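Local structure of F5/8 type C domain protein (Clostridium perfringens, 7JRM) at residues S162-K167 against D214-A219; H131-I136 against V203-D208; K408-V413 against L421-K426; G442-F447 against V455-F460. The protein probably recognises sugars through the carbohydrate-binding module of ZmpB, an O-glycopeptidase suited to mucin recognition and hydrolysis. All coordinates share one frame; numbering follows the deposited sequence.

Interaction 1 (S162-K167 against D214-A219). With CA (calcium ion), chain B.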
loop_
_atom_site.group_PDB
_atom_site.type_symbol
_atom_site.label_atom_id
_atom_site.label_comp_id
_atom_site.label_asym_id
_atom_site.label_seq_id
_atom_site.Cartn_x
_atom_site.Cartn_y
_atom_site.Cartn_z
ATOM N N SER A 162 44.690 15.658 22.524
ATOM C CA SER A 162 43.565 16.204 21.774
ATOM C C SER A 162 42.363 16.435 22.685
ATOM O O SER A 162 41.980 15.556 23.463
ATOM C CB SER A 162 43.188 15.260 20.631
ATOM O OG SER A 162 44.121 15.352 19.568
ATOM N N SER A 163 41.773 17.629 22.587
ATOM C CA SER A 163 40.629 18.010 23.412
ATOM C C SER A 163 39.936 19.246 22.853
ATOM O O SER A 163 40.585 20.270 22.621
ATOM C CB SER A 163 41.069 18.268 24.856
ATOM O OG SER A 163 42.055 19.284 24.911
ATOM N N VAL A 164 38.623 19.168 22.637
ATOM C CA VAL A 164 37.841 20.271 22.093
ATOM C C VAL A 164 36.506 20.348 22.824
ATOM O O VAL A 164 36.174 19.500 23.656
ATOM C CB VAL A 164 37.607 20.136 20.573
ATOM C CG1 VAL A 164 38.916 20.224 19.812
ATOM C CG2 VAL A 164 36.887 18.838 20.263
ATOM N N LYS A 165 35.739 21.386 22.503
ATOM C CA LYS A 165 34.358 21.512 22.940
ATOM C C LYS A 165 33.545 22.066 21.782
ATOM O O LYS A 165 33.914 23.087 21.196
ATOM C CB LYS A 165 34.227 22.425 24.164
ATOM C CG LYS A 165 32.814 22.497 24.723
ATOM C CD LYS A 165 32.653 23.647 25.705
ATOM C CE LYS A 165 33.792 23.684 26.710
ATOM N NZ LYS A 165 34.240 25.077 26.979
ATOM N N PHE A 166 32.451 21.389 21.449
ATOM C CA PHE A 166 31.597 21.809 20.351
ATOM C C PHE A 166 30.471 22.688 20.874
ATOM O O PHE A 166 29.855 22.385 21.898
ATOM C CB PHE A 166 31.018 20.598 19.620
ATOM C CG PHE A 166 32.055 19.731 18.969
ATOM C CD1 PHE A 166 32.709 18.752 19.696
ATOM C CD2 PHE A 166 32.377 19.894 17.632
ATOM C CE1 PHE A 166 33.663 17.951 19.103
ATOM C CE2 PHE A 166 33.330 19.095 17.034
ATOM C CZ PHE A 166 33.974 18.122 17.771
ATOM N N LYS A 167 30.215 23.784 20.165
ATOM C CA LYS A 167 29.149 24.712 20.510
ATOM C C LYS A 167 28.388 25.087 19.249
ATOM O O LYS A 167 28.967 25.198 18.166
ATOM C CB LYS A 167 29.698 25.977 21.187
ATOM C CG LYS A 167 30.542 25.706 22.422
ATOM C CD LYS A 167 31.070 26.995 23.027
ATOM C CE LYS A 167 32.348 26.749 23.813
ATOM N NZ LYS A 167 32.966 28.019 24.284
ATOM N N ASP A 214 43.949 19.247 17.662
ATOM C CA ASP A 214 42.506 19.357 17.862
ATOM C C ASP A 214 41.757 19.153 16.542
ATOM O O ASP A 214 41.091 20.046 16.020
ATOM C CB ASP A 214 42.165 20.703 18.489
ATOM C CG ASP A 214 42.340 20.708 19.995
ATOM O OD1 ASP A 214 42.709 19.655 20.558
ATOM O OD2 ASP A 214 42.101 21.765 20.615
ATOM N N HIS A 215 41.876 17.942 16.007
ATOM C CA HIS A 215 41.128 17.560 14.816
ATOM C C HIS A 215 39.696 17.234 15.220
ATOM O O HIS A 215 39.462 16.282 15.973
ATOM C CB HIS A 215 41.780 16.364 14.127
ATOM C CG HIS A 215 43.136 16.652 13.557
ATOM N ND1 HIS A 215 43.697 15.891 12.555
ATOM C CD2 HIS A 215 44.042 17.613 13.853
ATOM C CE1 HIS A 215 44.889 16.373 12.254
ATOM N NE2 HIS A 215 45.124 17.418 13.028
ATOM N N ALA A 216 38.740 18.022 14.731
ATOM C CA ALA A 216 37.343 17.885 15.116
ATOM C C ALA A 216 36.473 17.722 13.881
ATOM O O ALA A 216 36.734 18.333 12.841
ATOM C CB ALA A 216 36.871 19.094 15.930
ATOM N N ASP A 217 35.432 16.900 14.003
ATOM C CA ASP A 217 34.515 16.622 12.908
ATOM C C ASP A 217 33.091 16.989 13.295
ATOM O O ASP A 217 32.635 16.673 14.399
ATOM C CB ASP A 217 34.544 15.144 12.504
ATOM C CG ASP A 217 35.907 14.688 12.048
ATOM O OD1 ASP A 217 36.648 15.503 11.462
ATOM O OD2 ASP A 217 36.227 13.503 12.267
ATOM N N TRP A 218 32.394 17.656 12.375
ATOM C CA TRP A 218 30.938 17.757 12.417
ATOM C C TRP A 218 30.406 16.654 11.505
ATOM O O TRP A 218 30.100 16.866 10.332
ATOM C CB TRP A 218 30.467 19.143 11.982
ATOM C CG TRP A 218 31.022 20.263 12.809
ATOM C CD1 TRP A 218 32.178 20.952 12.585
ATOM C CD2 TRP A 218 30.439 20.830 13.989
ATOM N NE1 TRP A 218 32.353 21.911 13.553
ATOM C CE2 TRP A 218 31.300 21.856 14.428
ATOM C CE3 TRP A 218 29.275 20.568 14.717
ATOM C CZ2 TRP A 218 31.033 22.618 15.564
ATOM C CZ3 TRP A 218 29.012 21.328 15.844
ATOM C CH2 TRP A 218 29.886 22.341 16.255
ATOM N N ALA A 219 30.316 15.450 12.062
ATOM C CA ALA A 219 30.005 14.264 11.273
ATOM C C ALA A 219 28.513 14.182 10.980
ATOM O O ALA A 219 27.685 14.315 11.888
ATOM C CB ALA A 219 30.471 13.005 12.001
HETATM CA CA CA B . 42.733 21.229 22.927
HETATM O O HOH W 1 44.849 20.112 22.633
#
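At the calcium-bound end of the NPCBM beta-sandwich, Ser163 and Asp214, the latter just ahead of strand 215-219, grip the metal where two facing sheets come together; strands 163-167 and 215-219 run 7.9 Å apart at their axes, inclined by 28°. Ser163 gives its carbonyl O at 2.4 Å from the calcium ion and, more loosely, its OG, brought round to the metal by lying between the backbone N and the carbonyl carbon. Asp214 binds with both oxygens, OD2 at 2.5 Å and OD1 at 2.8 Å from the calcium. A second hold comes from the backbone: Ser163 N donates to Asp214 OD1 over 3.0 Å in a nearly straight bond (176°), meeting the carboxylate on its syn side but well out of its plane. Carbonyls of Val206, Asp208 and Gly210 and a water complete the shell, and Ser132 OG adds a hydrogen bond to Asp214 OD2. Val164 CG1 packs against the Asp214 side chain, 3.5 Å from CG. Deeper in the sandwich the contact turns apolar: the far end of the Phe166 ring leans on Ala216, with CZ 3.6 Å from CB. The same ring sets its edge against one face of the Trp218 six-membered ring in a T-shaped stack, planes at 87°, Phe166 CD2 being 3.7 Å from Trp218 CZ2. With two oxygens on the metal and an amide on one of them, the buried Asp214 carboxylate can hardly rotate, and the calcium probably offsets the cost of enclosing its charge beside a hydrophobic core.

Interaction 2 (H131-I136 against V203-D208). With CA (calcium ion), chain B.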
loop_
_atom_site.group_PDB
_atom_site.type_symbol
_atom_site.label_atom_id
_atom_site.label_comp_id
_atom_site.label_asym_id
_atom_site.label_seq_id
_atom_site.Cartn_x
_atom_site.Cartn_y
_atom_site.Cartn_z
ATOM N N HIS A 131 39.233 22.239 12.649
ATOM C CA HIS A 131 40.306 22.237 13.635
ATOM C C HIS A 131 40.135 23.457 14.527
ATOM O O HIS A 131 39.965 24.571 14.024
ATOM C CB HIS A 131 41.672 22.258 12.937
ATOM C CG HIS A 131 42.823 21.908 13.828
ATOM N ND1 HIS A 131 43.157 22.650 14.939
ATOM C CD2 HIS A 131 43.732 20.907 13.755
ATOM C CE1 HIS A 131 44.216 22.114 15.520
ATOM N NE2 HIS A 131 44.584 21.055 14.822
ATOM N N SER A 132 40.165 23.244 15.840
ATOM C CA SER A 132 40.060 24.356 16.775
ATOM C C SER A 132 41.270 25.273 16.637
ATOM O O SER A 132 42.378 24.826 16.329
ATOM C CB SER A 132 39.949 23.837 18.210
ATOM O OG SER A 132 41.226 23.731 18.812
ATOM N N TYR A 133 41.055 26.574 16.833
ATOM C CA TYR A 133 39.737 27.162 17.061
ATOM C C TYR A 133 39.044 27.391 15.722
ATOM O O TYR A 133 39.679 27.814 14.758
ATOM C CB TYR A 133 39.869 28.477 17.837
ATOM C CG TYR A 133 38.558 29.153 18.172
ATOM C CD1 TYR A 133 38.040 30.152 17.357
ATOM C CD2 TYR A 133 37.845 28.802 19.311
ATOM C CE1 TYR A 133 36.846 30.776 17.662
ATOM C CE2 TYR A 133 36.649 29.422 19.624
ATOM C CZ TYR A 133 36.154 30.407 18.796
ATOM O OH TYR A 133 34.964 31.027 19.103
ATOM N N SER A 134 37.743 27.109 15.659
ATOM C CA SER A 134 37.021 27.157 14.397
ATOM C C SER A 134 35.644 27.770 14.592
ATOM O O SER A 134 34.959 27.487 15.579
ATOM C CB SER A 134 36.879 25.758 13.787
ATOM O OG SER A 134 36.155 25.808 12.570
ATOM N N GLU A 135 35.248 28.609 13.635
ATOM C CA GLU A 135 33.911 29.197 13.589
ATOM C C GLU A 135 33.416 29.103 12.153
ATOM O O GLU A 135 33.976 29.748 11.260
ATOM C CB GLU A 135 33.919 30.648 14.068
ATOM C CG GLU A 135 33.977 30.814 15.577
ATOM C CD GLU A 135 33.743 32.249 16.009
ATOM O OE1 GLU A 135 33.445 33.093 15.137
ATOM O OE2 GLU A 135 33.859 32.534 17.220
ATOM N N ILE A 136 32.378 28.303 11.928
ATOM C CA ILE A 136 31.811 28.099 10.599
ATOM C C ILE A 136 30.348 28.514 10.646
ATOM O O ILE A 136 29.579 28.008 11.472
ATOM C CB ILE A 136 31.958 26.643 10.132
ATOM C CG1 ILE A 136 33.410 26.182 10.278
ATOM C CG2 ILE A 136 31.504 26.501 8.689
ATOM C CD1 ILE A 136 33.646 24.750 9.848
ATOM N N VAL A 203 30.946 26.078 16.364
ATOM C CA VAL A 203 32.144 26.523 17.065
ATOM C C VAL A 203 32.836 25.317 17.686
ATOM O O VAL A 203 32.194 24.505 18.364
ATOM C CB VAL A 203 31.811 27.574 18.138
ATOM C CG1 VAL A 203 33.041 27.887 18.979
ATOM C CG2 VAL A 203 31.270 28.838 17.487
ATOM N N VAL A 204 34.142 25.210 17.458
ATOM C CA VAL A 204 34.985 24.187 18.066
ATOM C C VAL A 204 36.013 24.922 18.917
ATOM O O VAL A 204 36.970 25.499 18.387
ATOM C CB VAL A 204 35.664 23.295 17.020
ATOM C CG1 VAL A 204 36.527 22.243 17.702
ATOM C CG2 VAL A 204 34.626 22.643 16.120
ATOM N N ASP A 205 35.824 24.910 20.232
ATOM C CA ASP A 205 36.748 25.581 21.132
ATOM C C ASP A 205 37.928 24.671 21.470
ATOM O O ASP A 205 37.933 23.474 21.175
ATOM C CB ASP A 205 36.034 26.036 22.404
ATOM C CG ASP A 205 36.546 27.369 22.911
ATOM O OD1 ASP A 205 37.732 27.680 22.668
ATOM O OD2 ASP A 205 35.766 28.108 23.547
ATOM N N VAL A 206 38.939 25.260 22.110
ATOM C CA VAL A 206 40.225 24.586 22.269
ATOM C C VAL A 206 40.337 23.748 23.539
ATOM O O VAL A 206 41.253 22.918 23.634
ATOM C CB VAL A 206 41.373 25.609 22.232
ATOM C CG1 VAL A 206 41.362 26.368 20.915
ATOM C CG2 VAL A 206 41.264 26.571 23.407
ATOM N N ALA A 207 39.444 23.939 24.512
ATOM C CA ALA A 207 39.476 23.219 25.797
ATOM C C ALA A 207 40.859 23.430 26.415
ATOM O O ALA A 207 41.311 24.580 26.509
ATOM C CB ALA A 207 39.065 21.769 25.580
ATOM N N ASP A 208 41.558 22.379 26.836
ATOM C CA ASP A 208 42.887 22.513 27.414
ATOM C C ASP A 208 43.960 22.225 26.367
ATOM O O ASP A 208 43.676 21.784 25.251
ATOM C CB ASP A 208 43.051 21.585 28.626
ATOM C CG ASP A 208 42.653 20.145 28.332
ATOM O OD1 ASP A 208 42.163 19.467 29.258
ATOM O OD2 ASP A 208 42.837 19.682 27.186
HETATM CA CA CA B . 42.733 21.229 22.927
HETATM O O HOH W 1 44.849 20.112 22.633
#
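Beside the calcium loop, the start of strand 134-139 pairs antiparallel with the end of strand 199-205. Ser134 and Val204 form a hydrogen-bonded pair, Ser134 N to Val204 O at 3.3 Å and Val204 N to Ser134 O at 3.1 Å, while Glu135 and Val203 make the adjoining non-hydrogen-bonded pair, Glu135 CG running alongside Val203 CG2. A cis peptide between Ser132 and Tyr133 leads into the pairing. Ser132 tucks CB against Val204 O and brings OG, the hydroxyl that holds Asp214, within 3.4 Å of Val206 CG1. Tyr133 holds its ring anti to the backbone N (chi1 -178°), where one ring edge faces the Asp205 carboxylate, CD2 lying 3.5 Å from OD1. Its OH donates over 2.7 Å to Glu135 OE2, which accepts with its anti lone pair, and rests on Val203 CG1, linking Tyr133 to Glu135 in its own segment by a hydrogen bond and to Val203 across the contact by packing. Asp205 is tied at both oxygens: OD1 receives Val206 N, and OD2 forms a salt bridge with Lys167. From here the chain runs on to the calcium ion, which takes Val206 O at 2.4 Å and Asp208 O at 2.6 Å. Within the five-stranded sheet, strand 93-95 lies beyond 134-139 and strand 163-170 beyond 199-205, and Val204 points across the sandwich to Ala216 and Trp218 of strand 215-224.

Interaction 3 (K408-V413 against L421-K426)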
loop_
_atom_site.group_PDB
_atom_site.type_symbol
_atom_site.label_atom_id
_atom_site.label_comp_id
_atom_site.label_asym_id
_atom_site.label_seq_id
_atom_site.Cartn_x
_atom_site.Cartn_y
_atom_site.Cartn_z
ATOM N N LYS A 408 -19.466 -25.623 -33.991
ATOM C CA LYS A 408 -18.458 -26.377 -34.729
ATOM C C LYS A 408 -18.981 -26.846 -36.082
ATOM O O LYS A 408 -18.507 -26.379 -37.120
ATOM C CB LYS A 408 -17.971 -27.561 -33.891
ATOM C CG LYS A 408 -17.293 -27.165 -32.591
ATOM C CD LYS A 408 -16.187 -26.151 -32.833
ATOM C CE LYS A 408 -15.575 -25.680 -31.525
ATOM N NZ LYS A 408 -14.899 -24.362 -31.672
ATOM N N THR A 409 -19.946 -27.763 -36.104
ATOM C CA THR A 409 -20.371 -28.425 -37.329
ATOM C C THR A 409 -21.836 -28.129 -37.610
ATOM O O THR A 409 -22.691 -28.313 -36.739
ATOM C CB THR A 409 -20.150 -29.939 -37.234
ATOM O OG1 THR A 409 -18.747 -30.213 -37.127
ATOM C CG2 THR A 409 -20.705 -30.641 -38.462
ATOM N N ILE A 410 -22.117 -27.674 -38.830
ATOM C CA ILE A 410 -23.475 -27.472 -39.320
ATOM C C ILE A 410 -23.760 -28.579 -40.325
ATOM O O ILE A 410 -23.178 -28.600 -41.416
ATOM C CB ILE A 410 -23.655 -26.091 -39.962
ATOM C CG1 ILE A 410 -23.338 -24.983 -38.959
ATOM C CG2 ILE A 410 -25.070 -25.936 -40.504
ATOM C CD1 ILE A 410 -24.366 -24.836 -37.871
ATOM N N ARG A 411 -24.650 -29.501 -39.966
ATOM C CA ARG A 411 -25.035 -30.585 -40.857
ATOM C C ARG A 411 -26.552 -30.634 -40.970
ATOM O O ARG A 411 -27.267 -30.379 -39.995
ATOM C CB ARG A 411 -24.472 -31.937 -40.372
ATOM C CG ARG A 411 -25.336 -32.690 -39.372
ATOM C CD ARG A 411 -24.986 -34.170 -39.356
ATOM N NE ARG A 411 -23.544 -34.392 -39.443
ATOM C CZ ARG A 411 -22.764 -34.662 -38.401
ATOM N NH1 ARG A 411 -23.283 -34.747 -37.184
ATOM N NH2 ARG A 411 -21.462 -34.848 -38.577
ATOM N N VAL A 412 -27.036 -30.934 -42.172
ATOM C CA VAL A 412 -28.463 -31.011 -42.460
ATOM C C VAL A 412 -28.813 -32.465 -42.736
ATOM O O VAL A 412 -28.102 -33.153 -43.479
ATOM C CB VAL A 412 -28.849 -30.113 -43.649
ATOM C CG1 VAL A 412 -30.362 -30.014 -43.766
ATOM C CG2 VAL A 412 -28.226 -28.734 -43.495
ATOM N N VAL A 413 -29.904 -32.933 -42.135
ATOM C CA VAL A 413 -30.312 -34.329 -42.202
ATOM C C VAL A 413 -31.717 -34.407 -42.780
ATOM O O VAL A 413 -32.566 -33.556 -42.492
ATOM C CB VAL A 413 -30.258 -34.997 -40.811
ATOM C CG1 VAL A 413 -30.161 -36.501 -40.950
ATOM C CG2 VAL A 413 -29.083 -34.460 -40.006
ATOM N N LEU A 421 -25.749 -32.369 -46.396
ATOM C CA LEU A 421 -24.660 -31.408 -46.518
ATOM C C LEU A 421 -24.054 -31.185 -45.140
ATOM O O LEU A 421 -24.676 -31.477 -44.115
ATOM C CB LEU A 421 -25.130 -30.085 -47.148
ATOM C CG LEU A 421 -25.802 -28.968 -46.342
ATOM C CD1 LEU A 421 -24.790 -28.072 -45.634
ATOM C CD2 LEU A 421 -26.683 -28.137 -47.261
ATOM N N GLU A 422 -22.827 -30.669 -45.135
ATOM C CA GLU A 422 -22.105 -30.382 -43.904
ATOM C C GLU A 422 -21.051 -29.327 -44.206
ATOM O O GLU A 422 -20.412 -29.371 -45.260
ATOM C CB GLU A 422 -21.458 -31.647 -43.328
ATOM C CG GLU A 422 -20.667 -31.420 -42.052
ATOM C CD GLU A 422 -20.362 -32.712 -41.320
ATOM O OE1 GLU A 422 -21.299 -33.510 -41.105
ATOM O OE2 GLU A 422 -19.187 -32.927 -40.957
ATOM N N GLN A 423 -20.881 -28.381 -43.285
ATOM C CA GLN A 423 -19.952 -27.278 -43.486
ATOM C C GLN A 423 -19.464 -26.779 -42.132
ATOM O O GLN A 423 -19.828 -27.311 -41.079
ATOM C CB GLN A 423 -20.607 -26.147 -44.286
ATOM C CG GLN A 423 -21.720 -25.430 -43.539
ATOM C CD GLN A 423 -22.765 -24.850 -44.470
ATOM O OE1 GLN A 423 -23.004 -25.372 -45.558
ATOM N NE2 GLN A 423 -23.395 -23.761 -44.045
ATOM N N ASP A 424 -18.630 -25.743 -42.170
ATOM C CA ASP A 424 -18.126 -25.122 -40.956
ATOM C C ASP A 424 -19.155 -24.151 -40.391
ATOM O O ASP A 424 -19.902 -23.501 -41.128
ATOM C CB ASP A 424 -16.811 -24.390 -41.233
ATOM C CG ASP A 424 -15.606 -25.308 -41.164
ATOM O OD1 ASP A 424 -15.797 -26.542 -41.149
ATOM O OD2 ASP A 424 -14.468 -24.795 -41.125
ATOM N N ALA A 425 -19.185 -24.054 -39.064
ATOM C CA ALA A 425 -20.178 -23.246 -38.372
ATOM C C ALA A 425 -19.699 -21.808 -38.237
ATOM O O ALA A 425 -18.584 -21.555 -37.769
ATOM C CB ALA A 425 -20.481 -23.830 -36.992
ATOM N N LYS A 426 -20.547 -20.869 -38.652
ATOM C CA LYS A 426 -20.313 -19.453 -38.410
ATOM C C LYS A 426 -21.413 -18.915 -37.504
ATOM O O LYS A 426 -22.077 -19.688 -36.806
ATOM C CB LYS A 426 -20.257 -18.673 -39.726
ATOM C CG LYS A 426 -19.328 -19.274 -40.770
ATOM C CD LYS A 426 -17.884 -19.281 -40.290
ATOM C CE LYS A 426 -17.206 -20.608 -40.594
ATOM N NZ LYS A 426 -15.749 -20.443 -40.862
#
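Arg411 sets CG between its backbone N and carbonyl carbon (chi1 87°) and folds again at chi3 (40°), whereas Glu422 stretches out with CG opposite its own N (chi1 179°); the two chains thus rise side by side from the same face of the sheet and meet at their charged ends. The guanidinium approaches side-on. Its NE and NH2 each lie 2.9 Å from Glu422 OE1, converging on that single oxygen from the same face of the carboxylate plane, NE on the anti side and NH2 on the syn side. Both bonds are bent, as expected when two donors share one acceptor. Thr409 CG2 packs 3.5 Å from Glu422 CD and also sits over the rim of one guanidinium face, giving the salt bridge an apolar flank. On the other face of the sheet Val412 CG2 touches Leu421 CG at 3.7 Å, and Ile410 CG1 reaches Ala425 CB at 3.7 Å. The backbones are laced by Gln423 N to Ile410 O at 3.0 Å, Ile410 N to Gln423 O at 3.2 Å, Val412 N to Leu421 O, and Ala425 N to Lys408 O. Lys408 and Thr409 both face Leu446 of the next strand, a classic beta bulge. Strands 407-413 and 419-424 form an antiparallel beta hairpin at the margin of the sheet, with 419-424 outermost and a cross-strand ion pair on its surface.

Interaction 4 (G442-F447 against V455-F460)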
loop_
_atom_site.group_PDB
_atom_site.type_symbol
_atom_site.label_atom_id
_atom_site.label_comp_id
_atom_site.label_asym_id
_atom_site.label_seq_id
_atom_site.Cartn_x
_atom_site.Cartn_y
_atom_site.Cartn_z
ATOM N N GLY A 442 -33.955 -31.737 -40.790
ATOM C CA GLY A 442 -33.429 -31.267 -39.524
ATOM C C GLY A 442 -32.057 -30.649 -39.700
ATOM O O GLY A 442 -31.271 -31.073 -40.549
ATOM N N VAL A 443 -31.775 -29.634 -38.887
ATOM C CA VAL A 443 -30.497 -28.931 -38.903
ATOM C C VAL A 443 -29.845 -29.119 -37.541
ATOM O O VAL A 443 -30.419 -28.735 -36.515
ATOM C CB VAL A 443 -30.667 -27.439 -39.228
ATOM C CG1 VAL A 443 -29.313 -26.745 -39.267
ATOM C CG2 VAL A 443 -31.404 -27.265 -40.547
ATOM N N HIS A 444 -28.651 -29.704 -37.530
ATOM C CA HIS A 444 -27.913 -29.977 -36.303
ATOM C C HIS A 444 -26.731 -29.022 -36.212
ATOM O O HIS A 444 -25.851 -29.032 -37.079
ATOM C CB HIS A 444 -27.439 -31.430 -36.262
ATOM C CG HIS A 444 -28.550 -32.424 -36.125
ATOM N ND1 HIS A 444 -29.379 -32.763 -37.172
ATOM C CD2 HIS A 444 -28.968 -33.153 -35.064
ATOM C CE1 HIS A 444 -30.259 -33.658 -36.762
ATOM N NE2 HIS A 444 -30.032 -33.911 -35.486
ATOM N N VAL A 445 -26.713 -28.204 -35.164
ATOM C CA VAL A 445 -25.636 -27.253 -34.916
ATOM C C VAL A 445 -24.759 -27.856 -33.826
ATOM O O VAL A 445 -25.040 -27.715 -32.632
ATOM C CB VAL A 445 -26.172 -25.875 -34.517
ATOM C CG1 VAL A 445 -25.023 -24.909 -34.259
ATOM C CG2 VAL A 445 -27.112 -25.336 -35.587
ATOM N N LEU A 446 -23.693 -28.539 -34.233
ATOM C CA LEU A 446 -22.784 -29.160 -33.282
ATOM C C LEU A 446 -21.844 -28.117 -32.696
ATOM O O LEU A 446 -21.308 -27.268 -33.415
ATOM C CB LEU A 446 -21.975 -30.271 -33.954
ATOM C CG LEU A 446 -22.692 -31.445 -34.634
ATOM C CD1 LEU A 446 -21.832 -32.698 -34.568
ATOM C CD2 LEU A 446 -24.062 -31.711 -34.031
ATOM N N PHE A 447 -21.642 -28.181 -31.381
ATOM C CA PHE A 447 -20.733 -27.262 -30.713
ATOM C C PHE A 447 -20.046 -27.980 -29.561
ATOM O O PHE A 447 -20.610 -28.896 -28.956
ATOM C CB PHE A 447 -21.460 -26.002 -30.216
ATOM C CG PHE A 447 -22.287 -26.214 -28.977
ATOM C CD1 PHE A 447 -23.605 -26.628 -29.073
ATOM C CD2 PHE A 447 -21.755 -25.972 -27.719
ATOM C CE1 PHE A 447 -24.373 -26.814 -27.939
ATOM C CE2 PHE A 447 -22.516 -26.160 -26.582
ATOM C CZ PHE A 447 -23.826 -26.580 -26.691
ATOM N N VAL A 455 -25.994 -30.002 -28.837
ATOM C CA VAL A 455 -26.580 -29.935 -30.171
ATOM C C VAL A 455 -27.709 -28.915 -30.158
ATOM O O VAL A 455 -28.614 -28.994 -29.321
ATOM C CB VAL A 455 -27.110 -31.308 -30.632
ATOM C CG1 VAL A 455 -28.102 -31.146 -31.777
ATOM C CG2 VAL A 455 -25.963 -32.220 -31.030
ATOM N N MET A 456 -27.657 -27.959 -31.082
ATOM C CA MET A 456 -28.749 -27.021 -31.312
ATOM C C MET A 456 -29.483 -27.454 -32.575
ATOM O O MET A 456 -28.895 -27.471 -33.662
ATOM C CB MET A 456 -28.228 -25.591 -31.448
ATOM C CG MET A 456 -29.320 -24.540 -31.543
ATOM S SD MET A 456 -28.777 -22.931 -30.939
ATOM C CE MET A 456 -30.068 -21.872 -31.580
ATOM N N PHE A 457 -30.758 -27.803 -32.434
ATOM C CA PHE A 457 -31.515 -28.446 -33.499
ATOM C C PHE A 457 -32.546 -27.490 -34.082
ATOM O O PHE A 457 -33.279 -26.826 -33.340
ATOM C CB PHE A 457 -32.206 -29.711 -32.988
ATOM C CG PHE A 457 -32.979 -30.446 -34.044
ATOM C CD1 PHE A 457 -32.321 -31.195 -35.006
ATOM C CD2 PHE A 457 -34.362 -30.387 -34.078
ATOM C CE1 PHE A 457 -33.030 -31.872 -35.981
ATOM C CE2 PHE A 457 -35.075 -31.062 -35.051
ATOM C CZ PHE A 457 -34.408 -31.806 -36.003
ATOM N N TYR A 458 -32.596 -27.429 -35.410
ATOM C CA TYR A 458 -33.629 -26.731 -36.159
ATOM C C TYR A 458 -34.389 -27.732 -37.021
ATOM O O TYR A 458 -33.987 -28.889 -37.174
ATOM C CB TYR A 458 -33.034 -25.638 -37.055
ATOM C CG TYR A 458 -32.569 -24.389 -36.344
ATOM C CD1 TYR A 458 -33.460 -23.373 -36.027
ATOM C CD2 TYR A 458 -31.232 -24.213 -36.014
ATOM C CE1 TYR A 458 -33.036 -22.222 -35.392
ATOM C CE2 TYR A 458 -30.799 -23.069 -35.377
ATOM C CZ TYR A 458 -31.704 -22.077 -35.067
ATOM O OH TYR A 458 -31.276 -20.934 -34.433
ATOM N N LEU A 459 -35.497 -27.273 -37.597
ATOM C CA LEU A 459 -36.194 -28.046 -38.614
ATOM C C LEU A 459 -36.820 -27.087 -39.614
ATOM O O LEU A 459 -37.133 -25.939 -39.286
ATOM C CB LEU A 459 -37.250 -28.988 -38.003
ATOM C CG LEU A 459 -38.552 -28.541 -37.317
ATOM C CD1 LEU A 459 -39.601 -27.964 -38.274
ATOM C CD2 LEU A 459 -39.141 -29.712 -36.541
ATOM N N PHE A 460 -36.989 -27.569 -40.844
ATOM C CA PHE A 460 -37.673 -26.806 -41.877
ATOM C C PHE A 460 -38.353 -27.775 -42.830
ATOM O O PHE A 460 -37.761 -28.780 -43.232
ATOM C CB PHE A 460 -36.711 -25.876 -42.633
ATOM C CG PHE A 460 -35.636 -26.591 -43.405
ATOM C CD1 PHE A 460 -35.798 -26.866 -44.754
ATOM C CD2 PHE A 460 -34.456 -26.971 -42.787
ATOM C CE1 PHE A 460 -34.809 -27.516 -45.469
ATOM C CE2 PHE A 460 -33.463 -27.622 -43.497
ATOM C CZ PHE A 460 -33.640 -27.893 -44.839
#
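One face of the His444 imidazole receives the edge of the Phe457 ring, whose CD1 stands 3.6 Å above the imidazole plane, displaced toward the rim. Their centroids are 4.8 Å apart with planes at 66°, an inclined edge-to-face pair, and the closest atoms are His444 CE1 and Phe457 CE1 at 3.4 Å. Phe457 holds its ring opposite the backbone N (chi1 -179°), which also lays CE1 against Gly442 CA at 3.6 Å, the ring lying directly against the glycine backbone. Val455 CG1 comes up obliquely beside His444 CD2. On the reverse face of the sheet, the Phe460 ring turns an edge to Val443 CG2, 3.6 Å from CE2, and the Tyr458 ring turns an edge to Val445 CG2. These residues belong to the antiparallel hairpin of strands 440-449 and 452-461, in a mixed sheet where 452-461 runs parallel to strand 372-384, beyond which lie short parallel strands consistent with a leucine-rich repeat. Two hydrogen-bonded pairs join the hairpin. Tyr458 N donates to Val443 O at 2.8 Å, and Val443 N to Tyr458 O; Val445 N donates to Met456 O at 2.7 Å, and Met456 N donates back to Val445 O. Val443 CB and Tyr458 CB meet at 3.7 Å, and the beta carbons of Val445 and Met456 also touch. Leu446 CD2 lies alongside Val455 CG2, while Tyr458 OH bonds to Asp395 O and Phe379 of strand 372-384 packs against Phe457.

In the fold
From the N terminus, residues 131-136 open interaction 2 and 162-167 open interaction 1; the first closes at 203-208 and the second at 214-219, so the two loops cross. Their centres lie about 7 Å apart, and the two contacts share one calcium ion and one water: interaction 2 joins neighbours within a five-stranded sheet, whereas interaction 1 ties that sheet to the facing one. After the helical region come two short hairpin closures in series, interaction 3 and then interaction 4. Strands 407-413 and 440-449 are neighbours, which makes the pair four adjacent strands of one sheet, with centres about 9 Å apart but about 95 to 101 Å from those of interactions 1 and 2.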